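Local structure of putative amino acid binding protein (Streptococcus mutans, 4C0R) at residues 45-50 with 61-66; 125-130 with 134-139; 169-172 with 178-181; 209-214 with 218-223; 68-71 with 75-78. The protein binds oxidized glutathione and probably delivers it to the TcyBC cystine ABC importer, as an extracellular solute-binding protein of family 3. All blocks are in the same frame, centred on the assembly; numbering follows the deposited sequence.

Contact 1 (45-50 with 61-66). With CD (cadmium ion), chain U; CD (cadmium ion), chain H.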
# COMPACT_ATOMS: atom_id res chain seq x y z
N LYS A 45 -9.73 -17.32 1.46
CA LYS A 45 -10.81 -16.41 1.82
C LYS A 45 -10.23 -15.03 1.89
O LYS A 45 -9.19 -14.83 2.50
CB LYS A 45 -11.41 -16.80 3.15
CG LYS A 45 -12.07 -18.16 3.11
CD LYS A 45 -12.91 -18.40 4.33
CE LYS A 45 -14.18 -19.16 3.98
NZ LYS A 45 -14.58 -20.08 5.08
N TYR A 46 -10.90 -14.09 1.24
CA TYR A 46 -10.44 -12.72 1.19
C TYR A 46 -11.32 -11.91 2.15
O TYR A 46 -12.54 -11.82 1.93
CB TYR A 46 -10.58 -12.21 -0.26
CG TYR A 46 -9.75 -13.04 -1.20
CD1 TYR A 46 -10.26 -14.21 -1.76
CD2 TYR A 46 -8.42 -12.72 -1.44
CE1 TYR A 46 -9.45 -15.02 -2.57
CE2 TYR A 46 -7.60 -13.53 -2.23
CZ TYR A 46 -8.12 -14.65 -2.81
OH TYR A 46 -7.28 -15.47 -3.55
N GLN A 47 -10.70 -11.35 3.20
CA GLN A 47 -11.44 -10.76 4.29
C GLN A 47 -11.07 -9.31 4.48
O GLN A 47 -9.89 -9.00 4.71
CB GLN A 47 -11.08 -11.49 5.55
CG GLN A 47 -11.80 -11.03 6.79
CD GLN A 47 -13.31 -11.09 6.64
OE1 GLN A 47 -13.86 -12.15 6.41
NE2 GLN A 47 -13.96 -9.94 6.72
N LYS A 48 -12.08 -8.44 4.46
CA LYS A 48 -11.87 -7.03 4.74
C LYS A 48 -11.82 -6.91 6.27
O LYS A 48 -12.63 -7.52 6.99
CB LYS A 48 -13.03 -6.22 4.16
CG LYS A 48 -12.75 -4.80 3.86
CD LYS A 48 -13.96 -4.11 3.24
CE LYS A 48 -13.73 -2.61 3.26
NZ LYS A 48 -13.87 -2.17 4.67
N THR A 49 -10.88 -6.15 6.78
CA THR A 49 -10.75 -5.95 8.19
C THR A 49 -10.09 -4.58 8.45
O THR A 49 -9.70 -3.90 7.49
CB THR A 49 -10.00 -7.11 8.84
OG1 THR A 49 -10.17 -7.07 10.27
CG2 THR A 49 -8.53 -7.06 8.48
N GLU A 50 -9.95 -4.16 9.69
CA GLU A 50 -9.26 -2.91 9.96
C GLU A 50 -7.77 -3.07 9.73
O GLU A 50 -7.19 -4.14 9.92
CB GLU A 50 -9.45 -2.51 11.43
CG GLU A 50 -10.88 -2.23 11.82
CD GLU A 50 -11.40 -0.84 11.50
OE1 GLU A 50 -10.70 -0.03 10.88
OE2 GLU A 50 -12.54 -0.57 11.89
N ASP A 61 -2.30 -15.76 14.23
CA ASP A 61 -2.69 -16.70 13.19
C ASP A 61 -4.19 -16.85 12.90
O ASP A 61 -4.60 -17.84 12.31
CB ASP A 61 -2.04 -18.08 13.38
CG ASP A 61 -0.85 -18.25 12.45
OD1 ASP A 61 -1.05 -18.56 11.18
OD2 ASP A 61 0.25 -18.01 12.98
N LYS A 62 -4.97 -15.83 13.24
CA LYS A 62 -6.31 -15.66 12.74
C LYS A 62 -6.22 -15.45 11.23
O LYS A 62 -7.04 -15.93 10.49
CB LYS A 62 -6.99 -14.43 13.35
CG LYS A 62 -8.37 -14.11 12.79
CD LYS A 62 -8.97 -12.90 13.52
CE LYS A 62 -10.43 -12.62 13.14
NZ LYS A 62 -11.04 -11.64 14.09
N TYR A 63 -5.21 -14.70 10.78
CA TYR A 63 -5.02 -14.49 9.35
C TYR A 63 -3.67 -15.08 8.96
O TYR A 63 -2.77 -15.13 9.78
CB TYR A 63 -5.00 -12.97 8.99
CG TYR A 63 -6.24 -12.21 9.39
CD1 TYR A 63 -7.50 -12.72 9.15
CD2 TYR A 63 -6.12 -10.98 10.01
CE1 TYR A 63 -8.63 -12.03 9.54
CE2 TYR A 63 -7.27 -10.28 10.38
CZ TYR A 63 -8.50 -10.82 10.14
OH TYR A 63 -9.65 -10.11 10.51
N GLN A 64 -3.52 -15.51 7.71
CA GLN A 64 -2.27 -16.07 7.19
C GLN A 64 -1.52 -15.15 6.23
O GLN A 64 -0.31 -15.23 6.16
CB GLN A 64 -2.50 -17.42 6.51
CG GLN A 64 -2.91 -18.53 7.47
CD GLN A 64 -4.26 -18.31 8.12
OE1 GLN A 64 -5.29 -18.16 7.44
NE2 GLN A 64 -4.27 -18.29 9.44
N ILE A 65 -2.26 -14.30 5.49
CA ILE A 65 -1.64 -13.41 4.51
C ILE A 65 -2.22 -12.03 4.76
O ILE A 65 -3.40 -11.89 5.10
CB ILE A 65 -1.97 -13.80 3.05
CG1 ILE A 65 -1.73 -15.28 2.82
CG2 ILE A 65 -1.13 -12.96 2.12
CD1 ILE A 65 -2.08 -15.71 1.42
N GLY A 66 -1.40 -11.00 4.60
CA GLY A 66 -1.84 -9.62 4.62
C GLY A 66 -1.48 -8.98 3.28
O GLY A 66 -0.40 -9.24 2.74
CD CD U . -0.52 -21.01 12.16
CD CD H . -12.75 1.45 10.83
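Thr49 and Tyr63 meet through their hydroxyl groups, which form the one direct hydrogen bond between 45-50 and 61-66. Thr49 OG1 lies 3.1 Å from Tyr63 OH, and either oxygen could be the donor. The two side chains approach from opposite directions. On Thr49, OG1 stands anti to the backbone N (chi1 -166°), which carries the hydroxyl forward to the phenol oxygen and sets CG2 beside the ring.

The apolar part of the contact is slight. Thr49 CG2 comes within 3.9 Å of Tyr63 CE2, approaching the ring obliquely, and on the CE1 side Gln47 CG lies 4.3 Å from Tyr63 CE1. Over one face of the ring, offset toward its rim, lies Lys62 CG. Beyond the two segments, Tyr63 packs on Thr6 and Ala8 of strand 3-9 and on Leu58 of helix 51-59, while Thr49 touches Ile54 of the same helix.

Gln47 turns its amide along its own strand: NE2 donates to Lys48 O at 2.8 Å, nearly straight at 171° and in the plane of the amide.

Two cadmium ions sit at the far ends. Glu50 chelates one through both carboxylate oxygens, OE1 at 2.5 Å and OE2 at 2.3 Å. Asp61, which closes the preceding helix in a Schellman motif, binds the other through OD1, with Asp199 as a second ligand.

Strands 42-48 and 65-71 both pair with strand 3-9 and are connected through helix 51-59. The chemistry implies a hydroxyl link between the loops at either end of that helix, and it gives the hydroxyl of the buried Tyr63 a polar partner.

Contact 2 (125-130 with 134-139); sequences QKFNKN and NQVKLN
The Asn128 amide and the Phe127 ring are the flat groups that face segment 134-139. The Gln135 side chain crosses that of Asn128 at about a right angle, its CB 3.6 Å from Asn128 CG; the two amide planes are turned 54° apart. OD1 and ND2 of Asn128 both bond to the backbone of Val136. Asn128 OD1 accepts from Val136 N at 2.8 Å, the donor tilted 30° from the carbonyl plane, and Asn128 ND2 donates to Val136 O at 3.1 Å, on a lone pair in the carbonyl plane. These paired bonds fix the rotation of the buried amide and give each of its polar atoms a backbone partner.

Asn128 OD1 also lies in plane at the edge of the Phe127 ring. Val136 CG2 meets that ring obliquely, 3.8 Å from Phe127 CD1. His131 stacks with Phe127, and Tyr104 meets it edge-to-face. Leu138 brings CD1 to 4.0 Å from Asn128 ND2. The polar end of Gln135 turns back instead, NE2 donating to Glu132 O.

The contact ties helix 120-130 to the chain entering strand 137-140, within the beta-alpha-beta unit begun by strand 111-114. Strand 137-140 runs parallel to 111-114, where Val136 packs on Thr112, and Leu138 on Thr112 and Val114.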
# COMPACT_ATOMS: atom_id res chain seq x y z
N GLN A 125 7.58 11.73 11.56
CA GLN A 125 8.13 11.92 12.92
C GLN A 125 9.61 12.20 12.85
O GLN A 125 10.14 13.02 13.65
CB GLN A 125 7.85 10.72 13.82
CG GLN A 125 6.41 10.59 14.17
CD GLN A 125 6.03 9.28 14.82
OE1 GLN A 125 6.65 8.23 14.58
NE2 GLN A 125 5.00 9.34 15.63
N LYS A 126 10.32 11.51 11.96
CA LYS A 126 11.74 11.80 11.72
C LYS A 126 11.95 13.19 11.18
O LYS A 126 12.89 13.89 11.55
CB LYS A 126 12.38 10.77 10.81
CG LYS A 126 13.78 11.11 10.39
N PHE A 127 11.08 13.61 10.28
CA PHE A 127 11.19 14.95 9.74
C PHE A 127 11.05 15.96 10.87
O PHE A 127 11.74 16.99 10.92
CB PHE A 127 10.08 15.19 8.71
CG PHE A 127 10.09 16.58 8.13
CD1 PHE A 127 9.44 17.62 8.76
CD2 PHE A 127 10.78 16.84 6.94
CE1 PHE A 127 9.47 18.91 8.20
CE2 PHE A 127 10.81 18.09 6.40
CZ PHE A 127 10.15 19.13 7.04
N ASN A 128 10.15 15.69 11.80
CA ASN A 128 9.93 16.65 12.85
C ASN A 128 11.13 16.71 13.82
O ASN A 128 11.45 17.79 14.33
CB ASN A 128 8.63 16.37 13.58
CG ASN A 128 7.43 16.84 12.79
OD1 ASN A 128 7.59 17.62 11.84
ND2 ASN A 128 6.24 16.46 13.24
N LYS A 129 11.79 15.59 14.04
CA LYS A 129 13.02 15.62 14.85
C LYS A 129 14.07 16.53 14.21
O LYS A 129 14.84 17.18 14.92
CB LYS A 129 13.57 14.20 15.10
N ASN A 130 14.08 16.61 12.88
CA ASN A 130 15.02 17.46 12.11
C ASN A 130 14.59 18.88 11.93
O ASN A 130 15.39 19.71 11.48
CB ASN A 130 15.23 16.94 10.68
CG ASN A 130 16.09 15.78 10.62
OD1 ASN A 130 16.00 14.94 11.49
ND2 ASN A 130 16.97 15.69 9.60
N ASN A 134 9.89 24.00 13.41
CA ASN A 134 8.92 24.26 12.36
C ASN A 134 8.33 22.89 11.96
O ASN A 134 8.43 22.46 10.81
CB ASN A 134 9.59 24.94 11.17
CG ASN A 134 8.63 25.68 10.27
OD1 ASN A 134 7.46 25.92 10.61
ND2 ASN A 134 9.10 26.01 9.08
N GLN A 135 7.75 22.21 12.93
CA GLN A 135 7.23 20.86 12.71
C GLN A 135 5.96 20.84 11.89
O GLN A 135 5.19 21.80 11.85
CB GLN A 135 6.96 20.21 14.04
CG GLN A 135 8.20 19.97 14.85
CD GLN A 135 7.91 19.27 16.16
OE1 GLN A 135 7.18 18.29 16.20
NE2 GLN A 135 8.47 19.80 17.25
N VAL A 136 5.78 19.71 11.22
CA VAL A 136 4.55 19.36 10.59
C VAL A 136 3.56 19.02 11.68
O VAL A 136 3.92 18.36 12.63
CB VAL A 136 4.75 18.10 9.71
CG1 VAL A 136 3.44 17.60 9.10
CG2 VAL A 136 5.72 18.38 8.63
N LYS A 137 2.36 19.54 11.55
CA LYS A 137 1.29 19.24 12.47
C LYS A 137 0.64 17.93 12.01
O LYS A 137 -0.03 17.92 10.97
CB LYS A 137 0.26 20.36 12.41
N LEU A 138 0.82 16.86 12.78
CA LEU A 138 0.27 15.54 12.43
C LEU A 138 -1.09 15.35 13.05
O LEU A 138 -1.23 15.44 14.26
CB LEU A 138 1.18 14.42 12.93
CG LEU A 138 2.61 14.46 12.42
CD1 LEU A 138 3.48 13.51 13.19
CD2 LEU A 138 2.59 14.09 10.92
N ASN A 139 -2.10 15.13 12.22
CA ASN A 139 -3.44 14.87 12.68
C ASN A 139 -3.79 13.44 12.38
O ASN A 139 -4.05 13.08 11.23
CB ASN A 139 -4.39 15.80 11.97
CG ASN A 139 -4.05 17.26 12.22
OD1 ASN A 139 -3.25 17.90 11.49
ND2 ASN A 139 -4.65 17.79 13.27

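Contact 3 (169-172 with 178-181); sequences TIIK and NLKV
Ile171 packs against Leu179 and Val181 in a purely apolar contact, made where helix 164-173 lies beside strand 179-183. No hydrogen bond joins the two segments. The touching falls to one methyl group, Ile171 CD1, which reaches Val181 CG1 at 3.6 Å and Leu179 CB at 4.1 Å.

The Ile171 chain puts this methyl forward because CG1 is anti to the carbonyl carbon (chi1 -72°) and the chain continues extended to CD1 (chi2 165°). Leu179 and Val181 are alternate residues of the strand, so both send their side chains to the helix side while Lys180 between them points away. Ile171 CD1 thus rests over two successive inward positions, its chain running at a slant to both.

The same side of the sheet continues in strand 81-96: Ile171 and Leu179 both touch Val94, and Val181 touches Val92. Leu179 is covered further by helix 145-153, through Ile149 and Val152. At the strand's start Asn178 OD1 bonds to Ser153 OG, tying the turn to that helix as well.

Strand 160-163, helix 164-173 and strand 179-183 follow one another along the chain, and this helix-on-sheet packing is characteristic of the layered alpha/beta lobes of periplasmic-type solute-binding proteins.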
# COMPACT_ATOMS: atom_id res chain seq x y z
N THR A 169 -4.54 7.82 -9.00
CA THR A 169 -5.79 7.16 -9.33
C THR A 169 -6.99 7.88 -8.73
O THR A 169 -7.98 8.15 -9.41
CB THR A 169 -5.78 5.69 -8.85
OG1 THR A 169 -4.77 4.95 -9.57
CG2 THR A 169 -7.13 5.07 -8.99
N ILE A 170 -6.89 8.22 -7.45
CA ILE A 170 -7.97 8.89 -6.72
C ILE A 170 -8.20 10.30 -7.26
O ILE A 170 -9.32 10.68 -7.48
CB ILE A 170 -7.66 8.93 -5.23
CG1 ILE A 170 -7.80 7.54 -4.65
CG2 ILE A 170 -8.62 9.86 -4.52
CD1 ILE A 170 -7.16 7.39 -3.27
N ILE A 171 -7.13 11.06 -7.49
CA ILE A 171 -7.29 12.40 -8.01
C ILE A 171 -7.98 12.37 -9.36
O ILE A 171 -8.79 13.23 -9.65
CB ILE A 171 -5.92 13.10 -8.16
CG1 ILE A 171 -5.37 13.46 -6.76
CG2 ILE A 171 -6.02 14.30 -9.12
CD1 ILE A 171 -3.89 13.79 -6.80
N LYS A 172 -7.66 11.38 -10.19
CA LYS A 172 -8.26 11.29 -11.53
C LYS A 172 -9.72 10.86 -11.44
O LYS A 172 -10.61 11.51 -11.98
CB LYS A 172 -7.47 10.29 -12.38
CG LYS A 172 -8.13 9.96 -13.72
CD LYS A 172 -7.25 9.07 -14.58
N ASN A 178 -8.03 20.36 -8.69
CA ASN A 178 -7.22 21.42 -8.10
C ASN A 178 -6.00 20.87 -7.37
O ASN A 178 -5.34 21.61 -6.65
CB ASN A 178 -8.06 22.24 -7.16
CG ASN A 178 -8.35 21.54 -5.88
OD1 ASN A 178 -8.61 20.32 -5.86
ND2 ASN A 178 -8.25 22.27 -4.79
N LEU A 179 -5.75 19.56 -7.50
CA LEU A 179 -4.61 18.94 -6.83
C LEU A 179 -3.56 18.51 -7.82
O LEU A 179 -3.87 18.22 -9.00
CB LEU A 179 -5.03 17.69 -6.02
CG LEU A 179 -5.98 17.92 -4.83
CD1 LEU A 179 -6.32 16.61 -4.14
CD2 LEU A 179 -5.36 18.92 -3.87
N LYS A 180 -2.33 18.45 -7.36
CA LYS A 180 -1.25 17.88 -8.13
C LYS A 180 -0.41 16.97 -7.24
O LYS A 180 -0.56 16.96 -6.01
CB LYS A 180 -0.38 18.97 -8.71
CG LYS A 180 0.29 19.81 -7.66
CD LYS A 180 1.27 20.77 -8.29
CE LYS A 180 1.98 21.56 -7.22
NZ LYS A 180 2.98 22.50 -7.82
N VAL A 181 0.47 16.21 -7.87
CA VAL A 181 1.40 15.38 -7.18
C VAL A 181 2.83 15.80 -7.50
O VAL A 181 3.14 16.24 -8.62
CB VAL A 181 1.17 13.84 -7.43
CG1 VAL A 181 -0.30 13.46 -7.24
CG2 VAL A 181 1.72 13.37 -8.71

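Contact 4 (209-214 with 218-223)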
# COMPACT_ATOMS: atom_id res chain seq x y z
N LYS A 209 7.07 -18.93 -5.53
CA LYS A 209 7.24 -19.72 -6.72
C LYS A 209 6.26 -19.24 -7.81
O LYS A 209 6.63 -19.08 -9.01
CB LYS A 209 7.03 -21.19 -6.41
N ARG A 210 5.02 -19.01 -7.40
CA ARG A 210 4.01 -18.51 -8.35
C ARG A 210 4.36 -17.11 -8.88
O ARG A 210 4.14 -16.81 -10.05
CB ARG A 210 2.63 -18.53 -7.70
CG ARG A 210 2.11 -19.97 -7.45
CD ARG A 210 1.63 -20.64 -8.69
NE ARG A 210 0.49 -19.99 -9.27
CZ ARG A 210 0.15 -19.99 -10.53
NH1 ARG A 210 0.87 -20.72 -11.41
NH2 ARG A 210 -0.88 -19.29 -10.95
N LEU A 211 4.79 -16.20 -8.00
CA LEU A 211 5.11 -14.86 -8.45
C LEU A 211 6.22 -14.90 -9.48
O LEU A 211 6.18 -14.13 -10.45
CB LEU A 211 5.50 -13.94 -7.30
CG LEU A 211 4.40 -13.57 -6.33
CD1 LEU A 211 4.93 -12.83 -5.08
CD2 LEU A 211 3.43 -12.70 -7.03
N LYS A 212 7.18 -15.81 -9.32
CA LYS A 212 8.31 -15.87 -10.28
C LYS A 212 7.75 -16.35 -11.59
O LYS A 212 8.06 -15.81 -12.65
CB LYS A 212 9.40 -16.79 -9.79
CG LYS A 212 10.53 -16.94 -10.82
N LYS A 213 6.88 -17.34 -11.54
CA LYS A 213 6.29 -17.88 -12.76
C LYS A 213 5.45 -16.83 -13.50
O LYS A 213 5.55 -16.66 -14.72
CB LYS A 213 5.50 -19.15 -12.47
CG LYS A 213 4.80 -19.74 -13.65
CD LYS A 213 4.11 -21.02 -13.29
CE LYS A 213 3.44 -21.68 -14.52
NZ LYS A 213 2.66 -22.90 -14.10
N LEU A 214 4.64 -16.09 -12.73
CA LEU A 214 3.75 -15.11 -13.28
C LEU A 214 4.51 -13.88 -13.79
O LEU A 214 4.06 -13.21 -14.73
CB LEU A 214 2.67 -14.73 -12.28
CG LEU A 214 1.72 -15.86 -11.87
CD1 LEU A 214 0.86 -15.31 -10.75
CD2 LEU A 214 0.91 -16.41 -13.02
N GLY A 218 4.63 -13.12 -18.17
CA GLY A 218 3.91 -11.94 -18.58
C GLY A 218 2.62 -11.67 -17.83
O GLY A 218 1.98 -10.62 -18.01
N THR A 219 2.17 -12.62 -17.00
CA THR A 219 0.90 -12.42 -16.32
C THR A 219 0.91 -11.27 -15.30
O THR A 219 -0.03 -10.53 -15.16
CB THR A 219 0.45 -13.73 -15.64
OG1 THR A 219 0.30 -14.75 -16.64
CG2 THR A 219 -0.88 -13.56 -14.96
N LEU A 220 2.00 -11.16 -14.54
CA LEU A 220 2.08 -10.13 -13.54
C LEU A 220 2.02 -8.74 -14.19
O LEU A 220 1.35 -7.83 -13.74
CB LEU A 220 3.33 -10.26 -12.68
CG LEU A 220 3.29 -9.76 -11.32
CD1 LEU A 220 2.11 -10.48 -10.53
CD2 LEU A 220 4.66 -10.09 -10.70
N GLU A 221 2.71 -8.61 -15.32
CA GLU A 221 2.66 -7.34 -16.05
C GLU A 221 1.23 -7.06 -16.54
O GLU A 221 0.77 -5.93 -16.50
CB GLU A 221 3.60 -7.36 -17.25
CG GLU A 221 3.33 -6.22 -18.22
CD GLU A 221 4.58 -5.72 -18.90
OE1 GLU A 221 5.42 -6.57 -19.26
OE2 GLU A 221 4.71 -4.48 -19.06
N LYS A 222 0.55 -8.08 -17.04
CA LYS A 222 -0.83 -7.92 -17.46
C LYS A 222 -1.72 -7.41 -16.34
O LYS A 222 -2.54 -6.55 -16.51
CB LYS A 222 -1.36 -9.28 -17.95
CG LYS A 222 -2.80 -9.30 -18.41
CD LYS A 222 -3.17 -10.71 -18.96
N LEU A 223 -1.52 -7.95 -15.13
CA LEU A 223 -2.29 -7.55 -13.98
C LEU A 223 -1.94 -6.12 -13.52
O LEU A 223 -2.81 -5.37 -13.15
CB LEU A 223 -2.05 -8.53 -12.82
CG LEU A 223 -2.63 -9.93 -13.02
CD1 LEU A 223 -2.18 -10.90 -11.90
CD2 LEU A 223 -4.15 -9.88 -13.10
O HOH W 1 5.01 -10.19 -16.11
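Leu214 O faces the first turn of the next helix and accepts a hydrogen bond from Leu220 N at 2.9 Å, close to straight at 171°. Segments 209-214 and 219-223 are both helical; their axes approach to 9.3 Å with 82° between their directions, so the chain turns through nearly a right angle. Gly218 takes the N-cap position with a positive phi of 93°, which glycine adopts readily. A water adds a second link: it accepts from Glu221 N at 2.9 Å and makes a weak bond to Leu214 O.

This is a tight, near-perpendicular connection between two consecutive helices, 201-216 and 219-228, both part of the family 3 solute-binding fold. A carbonyl of the first helix here takes up an amide of the second helix's opening turn, where the helix has no earlier residues of its own to supply acceptors.

Side chains of the two helices meet beside this backbone link. Leu214 CD2 lies against Thr219, 3.8 Å from its CB and 3.9 Å from its CG2, the methyl anti to the backbone N. The hydroxyl of Thr219 turns to Asn217 OD1. Leu220 CB lies 3.7 Å from Leu214 O, while Leu220 CD1 touches Leu211 CD2 at 4.3 Å. Helix 27-36 covers this apolar side, Val31 packing on Leu211 and Tyr27 on Leu220, and Arg210 reaches the same helix by donating from NE to Val35 O and from NH2 to Glu34 O.

Contact 5 (68-71 with 75-78). With GDS (oxidized glutathione disulfide), chain C.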
# COMPACT_ATOMS: atom_id res chain seq x y z
N ASN A 68 -2.23 -5.14 1.29
CA ASN A 68 -2.83 -3.82 1.14
C ASN A 68 -1.72 -2.79 0.86
O ASN A 68 -1.45 -1.93 1.68
CB ASN A 68 -3.63 -3.42 2.40
CG ASN A 68 -4.70 -2.40 2.11
OD1 ASN A 68 -5.91 -2.71 2.04
ND2 ASN A 68 -4.28 -1.18 1.89
N ASN A 69 -1.09 -2.85 -0.29
CA ASN A 69 -0.04 -1.85 -0.65
C ASN A 69 1.02 -1.76 0.48
O ASN A 69 1.46 -0.67 0.85
CB ASN A 69 -0.72 -0.51 -0.87
CG ASN A 69 0.21 0.62 -1.30
OD1 ASN A 69 1.06 0.46 -2.18
ND2 ASN A 69 0.01 1.78 -0.70
N ILE A 70 1.43 -2.92 0.99
CA ILE A 70 2.29 -2.95 2.17
C ILE A 70 3.76 -2.89 1.86
O ILE A 70 4.27 -3.70 1.12
CB ILE A 70 2.01 -4.23 2.97
CG1 ILE A 70 0.57 -4.23 3.49
CG2 ILE A 70 2.97 -4.42 4.16
CD1 ILE A 70 0.09 -5.62 4.07
N SER A 71 4.44 -1.91 2.43
CA SER A 71 5.87 -1.72 2.28
C SER A 71 6.68 -2.63 3.20
O SER A 71 6.18 -3.12 4.20
CB SER A 71 6.23 -0.28 2.71
OG SER A 71 5.59 0.68 1.91
N GLU A 75 10.78 -3.20 11.20
CA GLU A 75 9.86 -3.47 12.32
C GLU A 75 8.85 -4.56 11.97
O GLU A 75 8.51 -5.40 12.76
CB GLU A 75 9.18 -2.21 12.82
N ARG A 76 8.34 -4.55 10.72
CA ARG A 76 7.41 -5.55 10.29
C ARG A 76 8.12 -6.89 10.02
O ARG A 76 7.57 -7.96 10.30
CB ARG A 76 6.69 -5.03 9.01
CG ARG A 76 5.72 -3.93 9.26
CD ARG A 76 5.24 -3.28 7.98
NE ARG A 76 4.36 -2.16 8.26
CZ ARG A 76 3.92 -1.33 7.31
NH1 ARG A 76 4.29 -1.54 6.03
NH2 ARG A 76 3.15 -0.32 7.60
N ALA A 77 9.31 -6.84 9.44
CA ALA A 77 10.01 -8.05 9.10
C ALA A 77 10.43 -8.80 10.36
O ALA A 77 10.63 -9.98 10.33
CB ALA A 77 11.19 -7.76 8.23
N ASN A 78 10.52 -8.06 11.45
CA ASN A 78 10.80 -8.70 12.75
C ASN A 78 9.69 -9.64 13.17
O ASN A 78 9.87 -10.50 14.01
CB ASN A 78 10.96 -7.67 13.84
CG ASN A 78 12.25 -6.92 13.75
OD1 ASN A 78 13.20 -7.38 13.15
ND2 ASN A 78 12.29 -5.75 14.36
CD1 GDS C . -7.71 3.14 9.25
N2 GDS C . -7.82 4.09 8.14
CA2 GDS C . -8.23 3.53 6.90
C2 GDS C . -9.68 3.34 6.63
O2 GDS C . -10.07 2.49 5.80
CB2 GDS C . -7.30 3.06 5.84
SG2 GDS C . -5.60 3.47 6.17
N3 GDS C . -10.61 4.18 7.37
CA3 GDS C . -12.05 3.97 7.21
C3 GDS C . -12.45 3.26 8.50
OE3 GDS C . -13.57 3.51 9.06
OE4 GDS C . -11.70 2.42 9.06
N4 GDS C . -3.26 4.24 4.07
CA4 GDS C . -3.62 5.63 3.96
C4 GDS C . -2.76 6.46 4.84
OE5 GDS C . -1.63 6.06 5.24
OE6 GDS C . -3.19 7.62 5.12
C5 GDS C . -4.03 3.27 3.35
O5 GDS C . -4.95 3.64 2.63
CA5 GDS C . -3.66 1.89 3.64
N5 GDS C . -2.30 1.57 3.85
CB5 GDS C . -4.67 1.15 4.46
SG5 GDS C . -4.57 1.72 6.18
CA6 GDS C . 2.34 2.12 3.20
C6 GDS C . 2.66 1.14 4.32
OE7 GDS C . 2.49 1.52 5.52
OE8 GDS C . 3.07 -0.02 4.08
N6 GDS C . 2.84 1.52 1.95
CB6 GDS C . 0.89 2.41 3.14
CG6 GDS C . 0.09 1.10 3.29
CD6 GDS C . -1.33 1.39 2.86
O6 GDS C . -1.72 1.47 1.69
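Arg76 NH1 is shared between the protein chain and the bound oxidized glutathione: it donates to Ser71 O at 3.1 Å and to carboxylate oxygen OE8 of the ligand at 2.8 Å. Both acceptors lie at the edge of the guanidinium, near its plane. Arg76 NH2 gives OE7 of the same carboxylate a 2.9 Å bond, so arginine and carboxylate meet through two side-by-side bonds, straight to within about twelve degrees. Arg76 gets there from helix 74-77 by an arm extended from CG to NE. Ile70 CG2 lies obliquely to the guanidinium, 3.7 Å from Arg76 NH1, and Gly117 O takes a further bond from Arg76 NH2.

Recognition of an alpha-amino acid head group by an arginine and a strand edge is a familiar feature of family 3 solute-binding proteins, and here the head group is one gamma-glutamyl end of the disulfide. OE8 accepts a second bond, from Ser71 N at 2.9 Å and 178°. The ligand's amino nitrogen N6 donates to Asn69 O at 2.8 Å and to Ser71 OG, with Glu163 OE2 also among the ligand's partners. Asn69 extends the grip along the ligand, ND2 reaching its O6 at 3.0 Å. Asn68, just before, is held through its OD1, which bonds to Thr9 OG1 at the end of strand 3-9 and to Val10 N and Gly11 N in the loop after it. Tyr82 OH bonds to Ser71 O, the same carbonyl that receives Arg76 NH1.

Contacts 1 and 5 share strand 65-71: contact 1 lies at its start, contact 5 at its other end, its centre about 9 Å from that of the chain, and on the bound ligand. Contact 3 reaches the same mixed sheet from the opposite side of that centre. Contacts 2 and 4, both farther out and 40 Å apart between centres, join a helix to a strand and a helix to a helix. Contacts 4 and 5 are buried, the other three partly so. Their chemistry differs accordingly: charged and polar in the pocket, purely apolar in contact 3, hydroxyl-linked in contact 1, and dependent on backbone groups in contacts 2 and 4.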